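Local coordinates for RNA-dependent RNA Polymerase (Bombyx mori cytoplasmic polyhedrosis virus, PDB 6TZ0), which synthesises RNA from an RNA template, making viral plus strands during transcription and the complementary minus strands during genome replication, at residues G390-S398 / Q653-K662; N514-Q522 / T673-D681. One frame throughout, in Å; residues are numbered along the deposited sequence.

Contact 1. Residues G390-S398 / Q653-K662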
loop_
_atom_site.group_PDB
_atom_site.type_symbol
_atom_site.label_atom_id
_atom_site.label_comp_id
_atom_site.label_asym_id
_atom_site.label_seq_id
_atom_site.Cartn_x
_atom_site.Cartn_y
_atom_site.Cartn_z
ATOM N N GLY A 390 -13.526 23.657 2.575
ATOM C CA GLY A 390 -12.279 23.866 1.865
ATOM C C GLY A 390 -11.556 25.103 2.350
ATOM O O GLY A 390 -10.335 25.093 2.523
ATOM N N SER A 391 -12.315 26.162 2.641
ATOM C CA SER A 391 -11.748 27.379 3.202
ATOM C C SER A 391 -11.191 27.134 4.599
ATOM O O SER A 391 -10.132 27.662 4.952
ATOM C CB SER A 391 -12.816 28.467 3.216
ATOM O OG SER A 391 -12.305 29.681 3.723
ATOM N N ILE A 392 -11.852 26.275 5.373
ATOM C CA ILE A 392 -11.427 25.991 6.737
ATOM C C ILE A 392 -10.155 25.150 6.753
ATOM O O ILE A 392 -9.249 25.391 7.560
ATOM C CB ILE A 392 -12.588 25.331 7.502
ATOM C CG1 ILE A 392 -13.691 26.360 7.718
ATOM C CG2 ILE A 392 -12.145 24.802 8.830
ATOM C CD1 ILE A 392 -14.985 25.788 8.173
ATOM N N ALA A 393 -10.043 24.176 5.848
ATOM C CA ALA A 393 -8.801 23.414 5.752
ATOM C C ALA A 393 -7.661 24.264 5.205
ATOM O O ALA A 393 -6.518 24.167 5.677
ATOM C CB ALA A 393 -9.006 22.178 4.883
ATOM N N GLN A 394 -7.948 25.121 4.221
ATOM C CA GLN A 394 -6.889 25.935 3.650
ATOM C C GLN A 394 -6.438 27.058 4.567
ATOM O O GLN A 394 -5.299 27.499 4.427
ATOM C CB GLN A 394 -7.308 26.508 2.301
ATOM C CG GLN A 394 -7.372 25.469 1.216
ATOM C CD GLN A 394 -6.070 24.725 1.065
ATOM O OE1 GLN A 394 -5.999 23.528 1.321
ATOM N NE2 GLN A 394 -5.021 25.437 0.687
ATOM N N SER A 395 -7.271 27.493 5.518
ATOM C CA SER A 395 -6.843 28.520 6.462
ATOM C C SER A 395 -5.702 28.041 7.348
ATOM O O SER A 395 -4.866 28.845 7.772
ATOM C CB SER A 395 -8.020 28.970 7.321
ATOM O OG SER A 395 -8.440 27.935 8.185
ATOM N N TYR A 396 -5.629 26.743 7.611
ATOM C CA TYR A 396 -4.492 26.183 8.320
ATOM C C TYR A 396 -3.388 25.733 7.376
ATOM O O TYR A 396 -2.208 25.926 7.680
ATOM C CB TYR A 396 -4.942 25.014 9.191
ATOM C CG TYR A 396 -3.827 24.386 9.978
ATOM C CD1 TYR A 396 -3.258 25.041 11.062
ATOM C CD2 TYR A 396 -3.350 23.131 9.645
ATOM C CE1 TYR A 396 -2.239 24.462 11.784
ATOM C CE2 TYR A 396 -2.339 22.547 10.358
ATOM C CZ TYR A 396 -1.786 23.211 11.428
ATOM O OH TYR A 396 -0.771 22.620 12.137
ATOM N N LEU A 397 -3.734 25.140 6.232
ATOM C CA LEU A 397 -2.705 24.584 5.361
ATOM C C LEU A 397 -1.947 25.631 4.555
ATOM O O LEU A 397 -0.798 25.378 4.185
ATOM C CB LEU A 397 -3.319 23.561 4.410
ATOM C CG LEU A 397 -3.802 22.247 5.015
ATOM C CD1 LEU A 397 -4.520 21.431 3.964
ATOM C CD2 LEU A 397 -2.633 21.474 5.592
ATOM N N SER A 398 -2.531 26.800 4.291
ATOM C CA SER A 398 -1.882 27.787 3.442
ATOM C C SER A 398 -0.736 28.508 4.132
ATOM O O SER A 398 0.015 29.219 3.459
ATOM C CB SER A 398 -2.913 28.798 2.958
ATOM O OG SER A 398 -3.435 29.538 4.043
ATOM N N GLN A 653 -5.666 16.564 9.406
ATOM C CA GLN A 653 -5.037 17.553 10.274
ATOM C C GLN A 653 -5.409 18.965 9.851
ATOM O O GLN A 653 -5.562 19.841 10.710
ATOM C CB GLN A 653 -3.519 17.357 10.311
ATOM C CG GLN A 653 -2.728 17.858 9.131
ATOM C CD GLN A 653 -1.288 17.443 9.204
ATOM O OE1 GLN A 653 -0.897 16.666 10.062
ATOM N NE2 GLN A 653 -0.474 17.999 8.325
ATOM N N GLY A 654 -5.662 19.173 8.556
ATOM C CA GLY A 654 -6.101 20.473 8.098
ATOM C C GLY A 654 -7.498 20.809 8.570
ATOM O O GLY A 654 -7.736 21.919 9.042
ATOM N N LEU A 655 -8.425 19.845 8.485
ATOM C CA LEU A 655 -9.787 20.081 8.962
ATOM C C LEU A 655 -9.827 20.346 10.462
ATOM O O LEU A 655 -10.510 21.273 10.909
ATOM C CB LEU A 655 -10.700 18.905 8.623
ATOM C CG LEU A 655 -11.100 18.611 7.182
ATOM C CD1 LEU A 655 -11.930 17.349 7.152
ATOM C CD2 LEU A 655 -11.867 19.755 6.576
ATOM N N VAL A 656 -9.061 19.586 11.252
ATOM C CA VAL A 656 -9.113 19.753 12.703
ATOM C C VAL A 656 -8.466 21.069 13.132
ATOM O O VAL A 656 -9.063 21.857 13.884
ATOM C CB VAL A 656 -8.472 18.542 13.404
ATOM C CG1 VAL A 656 -8.325 18.797 14.886
ATOM C CG2 VAL A 656 -9.332 17.324 13.195
ATOM N N ARG A 657 -7.245 21.340 12.662
ATOM C CA ARG A 657 -6.568 22.558 13.089
ATOM C C ARG A 657 -7.208 23.812 12.497
ATOM O O ARG A 657 -7.225 24.869 13.147
ATOM C CB ARG A 657 -5.096 22.468 12.729
ATOM C CG ARG A 657 -4.328 21.416 13.491
ATOM C CD ARG A 657 -4.167 21.831 14.933
ATOM N NE ARG A 657 -3.290 20.930 15.668
ATOM C CZ ARG A 657 -3.021 21.045 16.962
ATOM N NH1 ARG A 657 -3.569 22.021 17.661
ATOM N NH2 ARG A 657 -2.213 20.183 17.554
ATOM N N GLY A 658 -7.785 23.716 11.299
ATOM C CA GLY A 658 -8.532 24.833 10.771
ATOM C C GLY A 658 -9.843 25.056 11.481
ATOM O O GLY A 658 -10.328 26.185 11.534
ATOM N N ASN A 659 -10.441 23.999 12.035
ATOM C CA ASN A 659 -11.612 24.212 12.874
ATOM C C ASN A 659 -11.233 24.911 14.168
ATOM O O ASN A 659 -12.020 25.702 14.694
ATOM C CB ASN A 659 -12.299 22.890 13.190
ATOM C CG ASN A 659 -13.701 23.079 13.704
ATOM O OD1 ASN A 659 -14.249 24.176 13.659
ATOM N ND2 ASN A 659 -14.276 22.022 14.245
ATOM N N GLU A 660 -10.038 24.625 14.686
ATOM C CA GLU A 660 -9.530 25.356 15.847
ATOM C C GLU A 660 -9.378 26.847 15.541
ATOM O O GLU A 660 -9.828 27.704 16.317
ATOM C CB GLU A 660 -8.203 24.739 16.292
ATOM C CG GLU A 660 -7.612 25.307 17.556
ATOM C CD GLU A 660 -6.380 24.551 18.008
ATOM O OE1 GLU A 660 -5.965 23.617 17.299
ATOM O OE2 GLU A 660 -5.833 24.877 19.082
ATOM N N LEU A 661 -8.793 27.169 14.380
ATOM C CA LEU A 661 -8.664 28.569 13.962
ATOM C C LEU A 661 -10.022 29.222 13.700
ATOM O O LEU A 661 -10.215 30.408 13.994
ATOM C CB LEU A 661 -7.806 28.671 12.708
ATOM C CG LEU A 661 -6.347 28.259 12.787
ATOM C CD1 LEU A 661 -5.710 28.375 11.421
ATOM C CD2 LEU A 661 -5.624 29.109 13.802
ATOM N N LYS A 662 -10.968 28.467 13.142
ATOM C CA LYS A 662 -12.294 28.994 12.841
ATOM C C LYS A 662 -13.084 29.287 14.106
ATOM O O LYS A 662 -13.785 30.305 14.180
ATOM C CB LYS A 662 -13.041 27.992 11.964
ATOM C CG LYS A 662 -14.427 28.397 11.527
ATOM C CD LYS A 662 -14.373 29.550 10.556
ATOM C CE LYS A 662 -15.719 29.767 9.893
ATOM N NZ LYS A 662 -16.780 30.180 10.842
#

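Contact 2. Residues N514-Q522 / T673-D681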
loop_
_atom_site.group_PDB
_atom_site.type_symbol
_atom_site.label_atom_id
_atom_site.label_comp_id
_atom_site.label_asym_id
_atom_site.label_seq_id
_atom_site.Cartn_x
_atom_site.Cartn_y
_atom_site.Cartn_z
ATOM N N ASN A 514 5.208 19.924 11.862
ATOM C CA ASN A 514 4.220 19.842 12.923
ATOM C C ASN A 514 4.565 18.672 13.829
ATOM O O ASN A 514 5.564 17.975 13.637
ATOM C CB ASN A 514 2.805 19.644 12.378
ATOM C CG ASN A 514 2.294 20.829 11.639
ATOM O OD1 ASN A 514 1.979 20.748 10.456
ATOM N ND2 ASN A 514 2.198 21.954 12.332
ATOM N N ASP A 515 3.694 18.451 14.811
ATOM C CA ASP A 515 3.763 17.303 15.702
ATOM C C ASP A 515 2.442 16.546 15.745
ATOM O O ASP A 515 2.170 15.846 16.722
ATOM C CB ASP A 515 4.167 17.738 17.109
ATOM C CG ASP A 515 3.271 18.835 17.666
ATOM O OD1 ASP A 515 2.449 19.398 16.911
ATOM O OD2 ASP A 515 3.378 19.128 18.873
ATOM N N ASN A 516 1.609 16.678 14.720
ATOM C CA ASN A 516 0.288 16.069 14.737
ATOM C C ASN A 516 0.151 14.927 13.734
ATOM O O ASN A 516 -0.897 14.761 13.109
ATOM C CB ASN A 516 -0.790 17.136 14.542
ATOM C CG ASN A 516 -0.596 17.967 13.308
ATOM O OD1 ASN A 516 0.258 17.684 12.482
ATOM N ND2 ASN A 516 -1.382 19.031 13.190
ATOM N N ALA A 517 1.210 14.139 13.578
ATOM C CA ALA A 517 1.172 12.888 12.843
ATOM C C ALA A 517 1.920 11.844 13.655
ATOM O O ALA A 517 2.727 12.173 14.526
ATOM C CB ALA A 517 1.783 13.023 11.450
ATOM N N ALA A 518 1.657 10.573 13.354
ATOM C CA ALA A 518 2.135 9.473 14.182
ATOM C C ALA A 518 3.207 8.631 13.494
ATOM O O ALA A 518 3.516 7.534 13.970
ATOM C CB ALA A 518 0.959 8.596 14.609
ATOM N N GLN A 519 3.792 9.119 12.394
ATOM C CA GLN A 519 4.801 8.344 11.672
ATOM C C GLN A 519 6.101 8.175 12.444
ATOM O O GLN A 519 6.828 7.208 12.198
ATOM C CB GLN A 519 5.141 8.986 10.326
ATOM C CG GLN A 519 4.102 8.828 9.255
ATOM C CD GLN A 519 4.568 9.359 7.924
ATOM O OE1 GLN A 519 5.648 9.936 7.817
ATOM N NE2 GLN A 519 3.762 9.147 6.890
ATOM N N GLY A 520 6.422 9.089 13.351
ATOM C CA GLY A 520 7.712 9.039 14.003
ATOM C C GLY A 520 7.865 7.987 15.069
ATOM O O GLY A 520 8.985 7.752 15.532
ATOM N N LYS A 521 6.774 7.333 15.478
ATOM C CA LYS A 521 6.790 6.407 16.612
ATOM C C LYS A 521 6.158 5.078 16.200
ATOM O O LYS A 521 4.967 4.848 16.420
ATOM C CB LYS A 521 6.076 7.031 17.817
ATOM C CG LYS A 521 6.804 8.232 18.401
ATOM C CD LYS A 521 6.065 8.841 19.577
ATOM C CE LYS A 521 6.796 10.076 20.086
ATOM N NZ LYS A 521 6.075 10.751 21.199
ATOM N N GLN A 522 6.973 4.205 15.598
ATOM C CA GLN A 522 6.701 2.765 15.511
ATOM C C GLN A 522 8.035 2.079 15.801
ATOM O O GLN A 522 8.805 1.780 14.887
ATOM C CB GLN A 522 6.130 2.339 14.162
ATOM C CG GLN A 522 4.691 2.775 13.893
ATOM C CD GLN A 522 4.600 4.156 13.277
ATOM O OE1 GLN A 522 5.573 4.659 12.719
ATOM N NE2 GLN A 522 3.431 4.778 13.377
ATOM N N THR A 673 -5.544 19.831 23.052
ATOM C CA THR A 673 -4.143 19.763 23.443
ATOM C C THR A 673 -3.266 19.175 22.342
ATOM O O THR A 673 -2.364 19.846 21.837
ATOM C CB THR A 673 -4.008 18.940 24.718
ATOM O OG1 THR A 673 -4.462 17.615 24.454
ATOM C CG2 THR A 673 -4.860 19.529 25.805
ATOM N N THR A 674 -3.512 17.919 21.969
ATOM C CA THR A 674 -2.782 17.267 20.890
ATOM C C THR A 674 -3.754 16.480 20.026
ATOM O O THR A 674 -4.829 16.077 20.472
ATOM C CB THR A 674 -1.684 16.301 21.391
ATOM O OG1 THR A 674 -2.257 15.304 22.241
ATOM C CG2 THR A 674 -0.557 17.020 22.127
ATOM N N ILE A 675 -3.363 16.276 18.771
ATOM C CA ILE A 675 -3.990 15.297 17.897
ATOM C C ILE A 675 -2.888 14.459 17.268
ATOM O O ILE A 675 -1.772 14.936 17.051
ATOM C CB ILE A 675 -4.896 15.920 16.802
ATOM C CG1 ILE A 675 -4.124 16.882 15.915
ATOM C CG2 ILE A 675 -6.090 16.618 17.404
ATOM C CD1 ILE A 675 -4.858 17.265 14.663
ATOM N N LYS A 676 -3.192 13.187 17.014
ATOM C CA LYS A 676 -2.296 12.287 16.297
ATOM C C LYS A 676 -3.074 11.585 15.196
ATOM O O LYS A 676 -4.154 11.043 15.448
ATOM C CB LYS A 676 -1.653 11.264 17.231
ATOM C CG LYS A 676 -0.667 11.860 18.200
ATOM C CD LYS A 676 0.543 12.385 17.458
ATOM C CE LYS A 676 1.575 12.949 18.409
ATOM N NZ LYS A 676 2.746 13.503 17.688
ATOM N N ILE A 677 -2.547 11.626 13.973
ATOM C CA ILE A 677 -3.235 11.126 12.787
ATOM C C ILE A 677 -2.268 10.266 11.979
ATOM O O ILE A 677 -1.101 10.632 11.809
ATOM C CB ILE A 677 -3.798 12.290 11.933
ATOM C CG1 ILE A 677 -4.884 13.038 12.695
ATOM C CG2 ILE A 677 -4.412 11.804 10.640
ATOM C CD1 ILE A 677 -5.274 14.322 12.075
ATOM N N LEU A 678 -2.743 9.104 11.504
ATOM C CA LEU A 678 -1.970 8.301 10.562
ATOM C C LEU A 678 -2.833 7.857 9.375
ATOM O O LEU A 678 -2.538 6.854 8.725
ATOM C CB LEU A 678 -1.328 7.107 11.282
ATOM C CG LEU A 678 -0.069 6.482 10.665
ATOM C CD1 LEU A 678 0.987 7.533 10.620
ATOM C CD2 LEU A 678 0.432 5.290 11.429
ATOM N N GLY A 679 -3.901 8.584 9.071
ATOM C CA GLY A 679 -4.737 8.234 7.942
ATOM C C GLY A 679 -5.805 7.281 8.419
ATOM O O GLY A 679 -5.482 6.161 8.822
ATOM N N ASP A 680 -7.056 7.748 8.446
ATOM C CA ASP A 680 -8.277 7.090 8.918
ATOM C C ASP A 680 -8.278 6.871 10.439
ATOM O O ASP A 680 -9.303 6.462 10.992
ATOM C CB ASP A 680 -8.543 5.754 8.195
ATOM C CG ASP A 680 -10.011 5.373 8.175
ATOM O OD1 ASP A 680 -10.845 6.193 8.600
ATOM O OD2 ASP A 680 -10.327 4.246 7.745
ATOM N N ASP A 681 -7.183 7.168 11.141
ATOM C CA ASP A 681 -7.101 7.092 12.597
ATOM C C ASP A 681 -6.821 8.480 13.144
ATOM O O ASP A 681 -5.713 8.995 12.988
ATOM C CB ASP A 681 -6.011 6.128 13.057
ATOM C CG ASP A 681 -6.448 4.693 13.025
ATOM O OD1 ASP A 681 -7.649 4.430 13.237
ATOM O OD2 ASP A 681 -5.587 3.820 12.797
#

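Contact 1. Residues G390-S398 / Q653-K662
Tyr396 lays one face of its ring over the CB of Arg657, which stands 3.3 Å from the ring centroid and almost exactly on the normal, a CH-pi contact of textbook shape. With its CG anti to the backbone N (chi1 -179°), the ring reaches across to helix 653-662 and runs beside Arg657 in the same direction. The arginine chain follows the ring with its CG, 3.7 Å from Tyr396 CZ, and its guanidinium is turned 26° from the ring plane. Beyond the ring, Arg657 NH1 bonds Glu660 OE1 at 2.9 Å through the syn lone pair, a salt bridge that ties down the end of the chain. An arginine suits this place because its aliphatic part covers the aromatic face while its charge finds a carboxylate one turn along. Leu661 CD1 comes to the ring's edge near its plane, crossing Tyr396 at about a right angle.

Segments 390-397 and 653-662 cross at 90°, their axes 7.3 Å apart, and Gly654 and Gly658 explain that closeness. They form a Gly-x-x-x-Gly pattern in helix 644-665, the long palm helix of motif B, followed in the chain by the strand of the catalytic hairpin. Tyr396 is a knob in the hole between Gly654, Arg657, Gly658 and Leu661. Gly658, without a side chain, brings its CA to 3.3 Å from Ile392 O, a CA-H...O contact. The same carbonyl accepts from Ser395 OG at 2.7 Å, so a serine here serves its own helix. Ile392 extends CG2 over the backbone of Gly658, 3.5 Å from its carbonyl carbon, and its side chain also touches Ile703 of helix 690-705. Nearby, Ala393 CB touches Leu655 CD2, and Leu655 also packs on Leu704 of the same helix.

Contact 2. Residues N514-Q522 / T673-D681
The loop 514-522 runs alongside strand 673-677 in the same direction, with Ala517 CA 4.7 Å from Ile677 CA, yet a single backbone hydrogen bond, Ala518 N to Ile677 O at 3.2 Å, joins them. The CA-H groups of Asn516 and Ala517 face Ile675 O and Ile677 O. Strand 672-677 is an outermost strand of the palm sheet, so the loop covers an edge without becoming another strand.

Lys676 makes the side-chain polar link of the contact. Its chain bends about CB-CG (chi2 -67°) and then extends, bringing NZ to 2.6 Å from Asp515 O; a second, weak bond goes to Ala517 O. Lysine suits the place, being long enough to reach the carbonyl oxygens of the neighbouring loop. Asn516 lies side by side with Ile675, its CB 3.6 Å from Ile675 CG1. At the far end Leu678 spreads its two methyls: CD1 rests against Gln519 CG, the two side chains crossing at about a right angle, and CD2 meets Gln522 NE2 from the opposite direction. Ala518 CB, small enough to sit close, also packs on CD1. Gln522 NE2 makes a weak bond back to Ala518 O across the turn.

Just beyond Leu678 comes Gly679-Asp680-Asp681, the motif C signature, whose two aspartates are magnesium ligands, though no metal is bound to this chain in the model. Across the contact the Lys676 ammonium is held by main-chain carbonyls and not by a carboxylate in contact, and their partial negative charge probably eases its own positive charge.

Both contacts lie within the central polymerase domain, and helix 644-665 of contact 1 and strand 672-677 of contact 2 follow each other in the chain. The loop 514-522 bridges them: Asn514 and Asn516 reach Tyr396, and Asn516 also touches Arg657. A separate link is Gln653 packing on Ile677. Each is only partly buried, but contact 1 has the larger buried share and relies on close helix packing around glycines, with no hydrogen bond between its segments. Contact 2 mixes polar bonds with apolar packing and has more exposed residues. It also holds the metal-binding aspartates themselves, whereas contact 1 is farther off, the side chain of Leu655 being about 11 Å from that of Asp680.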